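Local coordinates for protein hypothetical aspartyl-tRNA synthetase (Sulfolobus tokodaii, PDB 1WYD) that probably attaches aspartate to both tRNA(Asp) and tRNA(Asn), first activating the amino acid with ATP as a homodimeric class II aminoacyl-tRNA synthetase, at residues 171-176 with 209-214. Numbering follows the deposited sequence.
Sequences QLFPVI and WRAEES
Glu212 OE2 is held by a donor from each segment: Gln171 N donates to it at 3.2 Å, from above the carboxylate plane, and Arg210 NH1 reaches the same oxygen at 2.8 Å in a salt bridge. That second hydrogen bond is bent and weak; the straighter one runs from Arg210 NH1 to Glu212 OE1, with an N-H...O angle of 175°. A bend at chi2 (81°) folds the Glu212 carboxylate back toward Gln171, whose extended side chain crosses it with the amide turned 76° from the carboxylate plane. One step along, Ala211 N donates to Gln171 O at 2.8 Å, and the methyl of the same residue lies over one face of the Phe173 ring. Ala211 CB sits 3.6 Å from the ring centroid in a CH-pi contact, while Trp209 CB meets the edge of the same ring, 3.9 Å from Phe173 CD1. A water accepts from Phe173 N and donates weakly to Trp209 O. Arg210, Ala211 and Glu212 are predicted to bind ATP, and Arg210 also L-aspartate; they match the Arg-x-Glu of class II motif 2. Bonds from Glu212 and from Gln186, which takes the Arg210 NE hydrogen, probably help fix the guanidinium. Residues 210-214 begin the loop that joins antiparallel strands 201-209 and 222-231 of the large catalytic sheet, whereas 171-176 runs into strand 174-177, which pairs with strand 180-184. At that end Phe173 also packs against Tyr177 and Phe178 of the second subunit, placing the contact between the active-site sheet and the dimer interface.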
loop_
_atom_site.group_PDB
_atom_site.type_symbol
_atom_site.label_atom_id
_atom_site.label_comp_id
_atom_site.label_asym_id
_atom_site.label_seq_id
_atom_site.Cartn_x
_atom_site.Cartn_y
_atom_site.Cartn_z
ATOM N N GLN B 171 -18.756 5.871 -13.506
ATOM C CA GLN B 171 -19.189 4.515 -13.763
ATOM C C GLN B 171 -18.334 3.571 -12.933
ATOM O O GLN B 171 -17.098 3.546 -13.064
ATOM C CB GLN B 171 -19.034 4.198 -15.249
ATOM C CG GLN B 171 -19.857 5.093 -16.179
ATOM C CD GLN B 171 -19.699 4.712 -17.661
ATOM O OE1 GLN B 171 -19.881 3.544 -18.043
ATOM N NE2 GLN B 171 -19.360 5.697 -18.496
ATOM N N LEU B 172 -19.002 2.782 -12.094
ATOM C CA LEU B 172 -18.341 1.926 -11.121
ATOM C C LEU B 172 -18.630 0.476 -11.390
ATOM O O LEU B 172 -19.677 0.125 -11.930
ATOM C CB LEU B 172 -18.811 2.291 -9.723
ATOM C CG LEU B 172 -17.979 3.332 -8.972
ATOM C CD1 LEU B 172 -17.384 4.337 -9.837
ATOM C CD2 LEU B 172 -18.789 4.028 -7.889
ATOM N N PHE B 173 -17.695 -0.392 -11.036
ATOM C CA PHE B 173 -17.950 -1.810 -11.186
ATOM C C PHE B 173 -18.916 -2.320 -10.134
ATOM O O PHE B 173 -18.721 -2.105 -8.943
ATOM C CB PHE B 173 -16.646 -2.593 -11.158
ATOM C CG PHE B 173 -15.784 -2.362 -12.359
ATOM C CD1 PHE B 173 -14.545 -1.776 -12.234
ATOM C CD2 PHE B 173 -16.224 -2.715 -13.620
ATOM C CE1 PHE B 173 -13.766 -1.570 -13.327
ATOM C CE2 PHE B 173 -15.433 -2.498 -14.723
ATOM C CZ PHE B 173 -14.196 -1.948 -14.568
ATOM N N PRO B 174 -20.001 -2.953 -10.582
ATOM C CA PRO B 174 -20.903 -3.680 -9.678
ATOM C C PRO B 174 -20.162 -4.784 -8.927
ATOM O O PRO B 174 -19.457 -5.562 -9.552
ATOM C CB PRO B 174 -21.924 -4.282 -10.651
ATOM C CG PRO B 174 -21.983 -3.243 -11.776
ATOM C CD PRO B 174 -20.507 -2.956 -11.977
ATOM N N VAL B 175 -20.297 -4.812 -7.609
ATOM C CA VAL B 175 -19.896 -5.967 -6.810
ATOM C C VAL B 175 -21.157 -6.625 -6.186
ATOM O O VAL B 175 -21.980 -5.963 -5.548
ATOM C CB VAL B 175 -18.901 -5.592 -5.716
ATOM C CG1 VAL B 175 -18.376 -6.881 -4.974
ATOM C CG2 VAL B 175 -17.722 -4.774 -6.313
ATOM N N ILE B 176 -21.347 -7.913 -6.414
ATOM C CA ILE B 176 -22.480 -8.581 -5.769
ATOM C C ILE B 176 -22.022 -8.941 -4.339
ATOM O O ILE B 176 -21.186 -9.831 -4.141
ATOM C CB ILE B 176 -22.949 -9.833 -6.570
ATOM C CG1 ILE B 176 -23.098 -9.550 -8.086
ATOM C CG2 ILE B 176 -24.262 -10.442 -5.951
ATOM C CD1 ILE B 176 -23.868 -8.252 -8.422
ATOM N N TRP B 209 -10.716 1.836 -9.027
ATOM C CA TRP B 209 -11.269 1.272 -10.263
ATOM C C TRP B 209 -12.295 2.148 -10.947
ATOM O O TRP B 209 -13.097 2.821 -10.308
ATOM C CB TRP B 209 -11.888 -0.077 -9.969
ATOM C CG TRP B 209 -10.986 -1.127 -9.359
ATOM C CD1 TRP B 209 -10.255 -2.065 -10.029
ATOM C CD2 TRP B 209 -10.850 -1.430 -7.986
ATOM N NE1 TRP B 209 -9.649 -2.932 -9.146
ATOM C CE2 TRP B 209 -9.995 -2.549 -7.875
ATOM C CE3 TRP B 209 -11.358 -0.862 -6.812
ATOM C CZ2 TRP B 209 -9.611 -3.092 -6.641
ATOM C CZ3 TRP B 209 -10.992 -1.418 -5.583
ATOM C CH2 TRP B 209 -10.140 -2.532 -5.508
ATOM N N ARG B 210 -12.270 2.116 -12.272
ATOM C CA ARG B 210 -13.249 2.876 -13.051
ATOM C C ARG B 210 -13.796 2.032 -14.168
ATOM O O ARG B 210 -13.034 1.328 -14.845
ATOM C CB ARG B 210 -12.620 4.158 -13.605
ATOM C CG ARG B 210 -12.993 5.349 -12.807
ATOM C CD ARG B 210 -14.367 5.978 -13.172
ATOM N NE ARG B 210 -14.444 7.354 -12.674
ATOM C CZ ARG B 210 -14.775 8.433 -13.385
ATOM N NH1 ARG B 210 -15.113 8.347 -14.670
ATOM N NH2 ARG B 210 -14.783 9.620 -12.787
ATOM N N ALA B 211 -15.102 2.107 -14.395
ATOM C CA ALA B 211 -15.725 1.200 -15.387
ATOM C C ALA B 211 -15.999 1.725 -16.812
ATOM O O ALA B 211 -16.771 1.107 -17.532
ATOM C CB ALA B 211 -16.980 0.585 -14.816
ATOM N N GLU B 212 -15.387 2.827 -17.236
ATOM C CA GLU B 212 -15.676 3.357 -18.576
ATOM C C GLU B 212 -14.972 2.553 -19.630
ATOM O O GLU B 212 -14.009 1.827 -19.345
ATOM C CB GLU B 212 -15.256 4.818 -18.742
ATOM C CG GLU B 212 -16.220 5.816 -18.147
ATOM C CD GLU B 212 -16.028 5.985 -16.641
ATOM O OE1 GLU B 212 -14.976 5.535 -16.119
ATOM O OE2 GLU B 212 -16.922 6.573 -15.971
ATOM N N GLU B 213 -15.432 2.719 -20.866
ATOM C CA GLU B 213 -14.797 2.059 -21.996
ATOM C C GLU B 213 -13.873 2.975 -22.848
ATOM O O GLU B 213 -13.519 2.631 -23.975
ATOM C CB GLU B 213 -15.857 1.283 -22.794
ATOM C CG GLU B 213 -16.348 0.076 -21.993
ATOM C CD GLU B 213 -17.659 -0.540 -22.461
ATOM O OE1 GLU B 213 -17.726 -1.013 -23.628
ATOM O OE2 GLU B 213 -18.608 -0.601 -21.626
ATOM N N SER B 214 -13.444 4.112 -22.287
ATOM C CA SER B 214 -12.502 5.010 -22.978
ATOM C C SER B 214 -11.238 4.237 -23.407
ATOM O O SER B 214 -10.575 3.620 -22.563
ATOM C CB SER B 214 -12.144 6.237 -22.106
ATOM O OG SER B 214 -11.359 7.186 -22.829
HETATM O O HOH W 1 -15.300 0.958 -9.672
#